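Local structure of ochratoxinase (Aspergillus niger, 4C65) at residues I44-K47 / Y48-T52; T380-R384 / E385-A389. The protein hydrolyses the amide bond of the mycotoxin ochratoxin A, releasing L-phenylalanine and ochratoxin alpha, as a zinc-dependent, homooctameric carboxypeptidase of the amidohydrolase superfamily. All blocks are in the same frame, centred on the assembly; numbering follows the deposited sequence.

Contact 1 comes first along the chain, in the short helix 46-51 between strands 34-38 and 54-58; contact 2 follows far later, in the loop between helix 358-365 and strand 391-394. Their centres lie about 19 Å apart and their nearest atoms about 5 Å, without touching. Both meet strand 26-31, probably part of the smaller beta-sandwich domain: contact 1 through Ile44 and Tyr48 on Ala27 and Val29, contact 2 through Leu383 and Ala389 on Leu28 and Ile30. Because these strand residues alternate, the two contacts probably lie against opposite faces of one sheet. Both are away from the zinc-binding residues and the active site.

Contact 1: residues I44-K47 / Y48-T52; sequences IPKK and YLRST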
ATOM      1  N   ILE A  44     -31.535  60.385  10.809  1.00 31.14           N
ATOM      2  CA  ILE A  44     -31.687  59.088  11.457  1.00 30.52           C
ATOM      3  C   ILE A  44     -33.164  58.838  11.754  1.00 31.53           C
ATOM      4  O   ILE A  44     -33.769  59.613  12.459  1.00 32.68           O
ATOM      5  CB  ILE A  44     -30.903  59.017  12.785  1.00 30.44           C
ATOM      6  CG1 ILE A  44     -29.401  59.252  12.559  1.00 29.20           C
ATOM      7  CG2 ILE A  44     -31.083  57.650  13.452  1.00 30.34           C
ATOM      8  CD1 ILE A  44     -28.668  59.718  13.796  1.00 29.48           C
ATOM      9  N   PRO A  45     -33.746  57.749  11.223  1.00 31.39           N
ATOM     10  CA  PRO A  45     -35.127  57.433  11.559  1.00 32.74           C
ATOM     11  C   PRO A  45     -35.325  57.404  13.077  1.00 33.61           C
ATOM     12  O   PRO A  45     -34.510  56.830  13.800  1.00 32.71           O
ATOM     13  CB  PRO A  45     -35.332  56.044  10.954  1.00 32.56           C
ATOM     14  CG  PRO A  45     -34.350  55.965   9.839  1.00 31.01           C
ATOM     15  CD  PRO A  45     -33.157  56.740  10.312  1.00 30.09           C
ATOM     16  N   LYS A  46     -36.397  58.036  13.546  1.00 35.08           N
ATOM     17  CA  LYS A  46     -36.611  58.217  14.967  1.00 36.13           C
ATOM     18  C   LYS A  46     -36.750  56.898  15.726  1.00 36.45           C
ATOM     19  O   LYS A  46     -36.461  56.847  16.926  1.00 36.84           O
ATOM     20  CB  LYS A  46     -37.858  59.090  15.229  1.00 38.19           C
ATOM     21  CG  LYS A  46     -37.872  60.521  14.746  1.00 38.39           C
ATOM     22  CD  LYS A  46     -36.490  61.101  14.697  1.00 36.67           C
ATOM     23  CE  LYS A  46     -36.551  62.489  14.049  1.00 36.96           C
ATOM     24  NZ  LYS A  46     -35.876  63.546  14.839  1.00 37.09           N
ATOM     25  N   LYS A  47     -37.198  55.839  15.048  1.00 36.43           N
ATOM     26  CA  LYS A  47     -37.376  54.546  15.721  1.00 36.79           C
ATOM     27  C   LYS A  47     -36.069  54.009  16.270  1.00 35.13           C
ATOM     28  O   LYS A  47     -36.056  53.402  17.333  1.00 35.71           O
ATOM     29  CB  LYS A  47     -38.048  53.520  14.820  1.00 37.27           C
ATOM     30  CG  LYS A  47     -37.316  53.195  13.545  1.00 35.53           C
ATOM     31  CD  LYS A  47     -38.019  52.068  12.794  1.00 36.34           C
ATOM     32  CE  LYS A  47     -37.492  51.963  11.365  1.00 35.08           C
ATOM     33  NZ  LYS A  47     -37.713  50.652  10.717  1.00 35.31           N
ATOM     34  N   TYR A  48     -34.965  54.297  15.578  1.00 33.28           N
ATOM     35  CA  TYR A  48     -33.632  53.894  16.049  1.00 31.84           C
ATOM     36  C   TYR A  48     -33.113  54.783  17.180  1.00 32.37           C
ATOM     37  O   TYR A  48     -32.455  54.288  18.101  1.00 32.39           O
ATOM     38  CB  TYR A  48     -32.615  53.873  14.906  1.00 29.76           C
ATOM     39  CG  TYR A  48     -32.990  52.965  13.766  1.00 29.29           C
ATOM     40  CD1 TYR A  48     -33.296  51.617  13.992  1.00 29.72           C
ATOM     41  CD2 TYR A  48     -33.057  53.445  12.470  1.00 28.77           C
ATOM     42  CE1 TYR A  48     -33.658  50.778  12.950  1.00 29.68           C
ATOM     43  CE2 TYR A  48     -33.405  52.607  11.417  1.00 28.81           C
ATOM     44  CZ  TYR A  48     -33.712  51.282  11.665  1.00 29.16           C
ATOM     45  OH  TYR A  48     -34.051  50.463  10.627  1.00 29.64           O
ATOM     46  N   LEU A  49     -33.444  56.077  17.145  1.00 33.22           N
ATOM     47  CA  LEU A  49     -33.118  56.993  18.240  1.00 34.06           C
ATOM     48  C   LEU A  49     -33.761  56.529  19.556  1.00 36.32           C
ATOM     49  O   LEU A  49     -33.165  56.685  20.630  1.00 36.80           O
ATOM     50  CB  LEU A  49     -33.567  58.413  17.911  1.00 34.90           C
ATOM     51  CG  LEU A  49     -32.820  59.147  16.791  1.00 33.61           C
ATOM     52  CD1 LEU A  49     -33.510  60.456  16.438  1.00 34.91           C
ATOM     53  CD2 LEU A  49     -31.373  59.403  17.171  1.00 32.41           C
ATOM     54  N   ARG A  50     -34.962  55.955  19.456  1.00 37.91           N
ATOM     55  CA  ARG A  50     -35.706  55.385  20.593  1.00 40.30           C
ATOM     56  C   ARG A  50     -35.125  54.063  21.092  1.00 40.53           C
ATOM     57  O   ARG A  50     -34.977  53.859  22.299  1.00 41.95           O
ATOM     58  CB  ARG A  50     -37.159  55.121  20.175  1.00 41.65           C
ATOM     59  CG  ARG A  50     -38.050  56.290  20.413  1.00 43.42           C
ATOM     60  CD  ARG A  50     -39.232  56.077  19.515  1.00 44.33           C
ATOM     61  NE  ARG A  50     -39.718  57.319  18.935  1.00 44.86           N
ATOM     62  CZ  ARG A  50     -40.194  57.460  17.692  1.00 44.54           C
ATOM     63  NH1 ARG A  50     -40.266  56.440  16.841  1.00 43.90           N
ATOM     64  NH2 ARG A  50     -40.626  58.654  17.308  1.00 45.21           N
ATOM     65  N   SER A  51     -34.811  53.168  20.157  1.00 39.60           N
ATOM     66  CA  SER A  51     -34.510  51.785  20.492  1.00 40.09           C
ATOM     67  C   SER A  51     -33.021  51.494  20.713  1.00 39.19           C
ATOM     68  O   SER A  51     -32.672  50.392  21.128  1.00 39.80           O
ATOM     69  CB  SER A  51     -35.068  50.863  19.410  1.00 39.86           C
ATOM     70  OG  SER A  51     -34.355  51.014  18.185  1.00 37.83           O
ATOM     71  N   THR A  52     -32.138  52.462  20.466  1.00 38.66           N
ATOM     72  CA  THR A  52     -30.689  52.193  20.528  1.00 37.47           C
ATOM     73  C   THR A  52     -30.173  51.778  21.922  1.00 39.26           C
ATOM     74  O   THR A  52     -30.420  52.426  22.923  1.00 41.30           O
ATOM     75  CB  THR A  52     -29.853  53.361  19.941  1.00 36.03           C
ATOM     76  OG1 THR A  52     -28.471  52.982  19.882  1.00 34.42           O
ATOM     77  CG2 THR A  52     -29.991  54.650  20.765  1.00 37.27           C
TER
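Tyr48 lies beneath the aliphatic chain of Lys47, and the two side chains run alongside each other in the same direction. CG of Lys47 stands almost exactly on the ring normal of Tyr48, 4.2 Å from the ring centroid, a CH-pi contact over one face. The lysine reaches this place because its CG sits between the backbone N and the carbonyl carbon (chi1 60°) and the chain beyond is extended, which carries CE along the ring to within 3.8 Å of Tyr48 OH. Pro45 meets another part of the same ring: its CB is 3.8 Å from Tyr48 CD2, while its CD lies at the ring edge. Leu49 and Lys46 lie side by side, pointing the same way, with Lys46 CD 3.5 Å from Leu49 CD1; Ile44 crosses Leu49 at about a right angle, its CG2 4.1 Å from Leu49 CG. On the exposed side, CB of Lys46 sits over one face of the Arg50 guanidinium, toward its rim, 3.5 Å from NH2 of Arg50, whose chain bends at chi3.

Backbone hydrogen bonds hold the turn. Tyr48 N donates to Pro45 O, and Arg50 N bonds to Lys46 O at 3.1 Å. The carbonyl O of Lys47 accepts both N and OG of Ser51, which arrive from opposite faces of its plane. Ile44 and Tyr48 rest on Val29 of strand 26-31, and Ile44 and Leu49 on Tyr11 of strand 7-15. With Pro45 at the N-cap position, this is a short surface helix linking strands 34-38 and 54-58 and packed against a beta-sheet.

Contact 2: residues T380-R384 / E385-A389; sequences TGQLR and EGYEA
Arg384 and Tyr387 lie side by side and point the same way, with the guanidinium and ring planes only 23° apart. The arginine touches the ring through its root: CB stands over one face, displaced toward the rim, 4.0 Å from the ring centroid of Tyr387 in a CH-pi contact. Further out, the phenol OH of Tyr387 lies over a face of the guanidinium, offset toward its rim, 3.7 Å from Arg384 NH1. A bend at chi3 (86°) turns the end of the arginine across this hydroxyl.

Gln382 crosses the ring obliquely, its amide plane 61° from that of Tyr387, and NE2 of Gln382 comes within 3.8 Å of the hydroxyl oxygen of Tyr387. OE1 of Gln382 lies in the guanidinium plane of Arg384, at its edge, where NH1 makes a long, weak but straight hydrogen bond to it. The backbone of Thr380 closes in on the ring as well, with its N 3.3 Å from Tyr387 CD2.

A type II beta turn from Arg384 to Tyr387 brings the main pair together, closed by the bond from Tyr387 N to Arg384 O at 3.1 Å. Gly386 takes the turn position with positive phi, and both Gly386 and Tyr387 form backbone hydrogen bonds with Ile35. One water donates to Glu385 O and accepts weakly from Arg384 NE; another links Thr380 OG1 to Glu388 OE1, donating to the carboxylate at 2.7 Å.

Chemically, the ring of Tyr387 is packed by Arg384 CB, the side chain of Gln382 and the backbone of Thr380, while the polar bonds of the Arg384 guanidinium to Gln382 OE1 and to a water are both weak. Because Arg384 is exposed, its charge is probably solvated rather than neutralised by a salt bridge within the loop.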
ATOM      1  N   THR A 380     -21.677  43.011   1.268  1.00 16.02           N
ATOM      2  CA  THR A 380     -20.743  43.560   2.213  1.00 15.84           C
ATOM      3  C   THR A 380     -19.706  44.450   1.524  1.00 16.02           C
ATOM      4  O   THR A 380     -19.768  44.674   0.329  1.00 16.16           O
ATOM      5  CB  THR A 380     -20.063  42.436   3.014  1.00 15.26           C
ATOM      6  OG1 THR A 380     -19.351  42.991   4.115  1.00 15.01           O
ATOM      7  CG2 THR A 380     -19.086  41.629   2.148  1.00 14.70           C
ATOM      8  N   GLY A 381     -18.783  45.016   2.298  1.00 16.21           N
ATOM      9  CA  GLY A 381     -17.757  45.893   1.737  1.00 16.34           C
ATOM     10  C   GLY A 381     -18.214  47.318   1.435  1.00 17.35           C
ATOM     11  O   GLY A 381     -17.425  48.117   0.927  1.00 16.83           O
ATOM     12  N   GLN A 382     -19.445  47.652   1.819  1.00 17.73           N
ATOM     13  CA  GLN A 382     -19.938  49.014   1.747  1.00 19.03           C
ATOM     14  C   GLN A 382     -20.805  49.387   2.947  1.00 20.19           C
ATOM     15  O   GLN A 382     -21.501  48.532   3.509  1.00 19.69           O
ATOM     16  CB  GLN A 382     -20.791  49.206   0.514  1.00 19.44           C
ATOM     17  CG  GLN A 382     -20.048  48.995  -0.766  1.00 18.78           C
ATOM     18  CD  GLN A 382     -20.959  49.224  -1.944  1.00 19.42           C
ATOM     19  OE1 GLN A 382     -21.495  50.292  -2.130  1.00 19.84           O
ATOM     20  NE2 GLN A 382     -21.088  48.206  -2.771  1.00 19.32           N
ATOM     21  N   LEU A 383     -20.736  50.664   3.341  1.00 21.56           N
ATOM     22  CA  LEU A 383     -21.593  51.188   4.393  1.00 22.80           C
ATOM     23  C   LEU A 383     -22.895  51.607   3.717  1.00 23.97           C
ATOM     24  O   LEU A 383     -23.056  52.760   3.318  1.00 24.75           O
ATOM     25  CB  LEU A 383     -20.934  52.356   5.155  1.00 23.52           C
ATOM     26  CG  LEU A 383     -19.632  52.070   5.911  1.00 23.30           C
ATOM     27  CD1 LEU A 383     -19.313  53.239   6.824  1.00 24.27           C
ATOM     28  CD2 LEU A 383     -19.659  50.771   6.728  1.00 22.59           C
ATOM     29  N   ARG A 384     -23.787  50.634   3.584  1.00 24.38           N
ATOM     30  CA  ARG A 384     -25.049  50.769   2.865  1.00 26.10           C
ATOM     31  C   ARG A 384     -26.133  50.010   3.576  1.00 26.01           C
ATOM     32  O   ARG A 384     -25.875  48.934   4.094  1.00 24.63           O
ATOM     33  CB  ARG A 384     -24.963  50.146   1.473  1.00 26.85           C
ATOM     34  CG  ARG A 384     -24.663  51.206   0.471  1.00 28.61           C
ATOM     35  CD  ARG A 384     -24.418  50.622  -0.891  1.00 29.33           C
ATOM     36  NE  ARG A 384     -25.676  50.446  -1.598  1.00 31.55           N
ATOM     37  CZ  ARG A 384     -25.749  50.112  -2.878  1.00 32.81           C
ATOM     38  NH1 ARG A 384     -24.645  49.950  -3.590  1.00 31.94           N
ATOM     39  NH2 ARG A 384     -26.936  49.939  -3.446  1.00 34.13           N
ATOM     40  N   GLU A 385     -27.355  50.523   3.532  1.00 26.98           N
ATOM     41  CA  GLU A 385     -28.463  49.828   4.135  1.00 27.47           C
ATOM     42  C   GLU A 385     -28.615  48.408   3.533  1.00 26.00           C
ATOM     43  O   GLU A 385     -28.524  48.207   2.322  1.00 24.98           O
ATOM     44  CB  GLU A 385     -29.733  50.647   3.969  1.00 30.16           C
ATOM     45  CG  GLU A 385     -30.935  50.026   4.667  1.00 32.39           C
ATOM     46  CD  GLU A 385     -32.300  50.651   4.388  1.00 35.27           C
ATOM     47  OE1 GLU A 385     -32.659  50.792   3.204  1.00 37.19           O
ATOM     48  OE2 GLU A 385     -33.099  50.869   5.324  1.00 37.85           O
ATOM     49  N   GLY A 386     -28.808  47.430   4.407  1.00 25.20           N
ATOM     50  CA  GLY A 386     -28.983  46.038   4.003  1.00 24.37           C
ATOM     51  C   GLY A 386     -27.691  45.234   3.880  1.00 22.76           C
ATOM     52  O   GLY A 386     -27.739  44.029   3.746  1.00 21.99           O
ATOM     53  N   TYR A 387     -26.547  45.902   3.945  1.00 21.99           N
ATOM     54  CA  TYR A 387     -25.255  45.239   3.894  1.00 20.68           C
ATOM     55  C   TYR A 387     -24.815  44.805   5.268  1.00 20.84           C
ATOM     56  O   TYR A 387     -25.308  45.298   6.290  1.00 21.35           O
ATOM     57  CB  TYR A 387     -24.201  46.160   3.285  1.00 20.10           C
ATOM     58  CG  TYR A 387     -24.285  46.238   1.788  1.00 19.96           C
ATOM     59  CD1 TYR A 387     -25.479  46.593   1.149  1.00 21.09           C
ATOM     60  CD2 TYR A 387     -23.175  45.995   1.005  1.00 19.09           C
ATOM     61  CE1 TYR A 387     -25.559  46.675  -0.224  1.00 21.40           C
ATOM     62  CE2 TYR A 387     -23.245  46.087  -0.365  1.00 19.62           C
ATOM     63  CZ  TYR A 387     -24.434  46.421  -0.966  1.00 20.65           C
ATOM     64  OH  TYR A 387     -24.490  46.499  -2.313  1.00 21.68           O
ATOM     65  N   GLU A 388     -23.867  43.870   5.302  1.00 20.76           N
ATOM     66  CA  GLU A 388     -23.399  43.303   6.567  1.00 20.95           C
ATOM     67  C   GLU A 388     -22.650  44.356   7.379  1.00 20.07           C
ATOM     68  O   GLU A 388     -21.898  45.157   6.835  1.00 20.03           O
ATOM     69  CB  GLU A 388     -22.492  42.097   6.343  1.00 21.63           C
ATOM     70  CG  GLU A 388     -23.173  40.932   5.674  1.00 23.75           C
ATOM     71  CD  GLU A 388     -22.728  39.576   6.179  1.00 26.43           C
ATOM     72  OE1 GLU A 388     -21.512  39.334   6.483  1.00 28.18           O
ATOM     73  OE2 GLU A 388     -23.631  38.725   6.279  1.00 30.00           O
ATOM     74  N   ALA A 389     -22.858  44.335   8.690  1.00 19.60           N
ATOM     75  CA  ALA A 389     -22.279  45.326   9.602  1.00 19.14           C
ATOM     76  C   ALA A 389     -20.838  44.996   9.938  1.00 17.71           C
ATOM     77  O   ALA A 389     -20.514  44.671  11.068  1.00 17.48           O
ATOM     78  CB  ALA A 389     -23.130  45.436  10.861  1.00 19.93           C
TER
HETATM   79  O   HOH W   1     -19.242  40.573   5.728  1.00 26.50           O
HETATM   80  O   HOH W   2     -28.505  49.975   0.177  1.00 21.67           O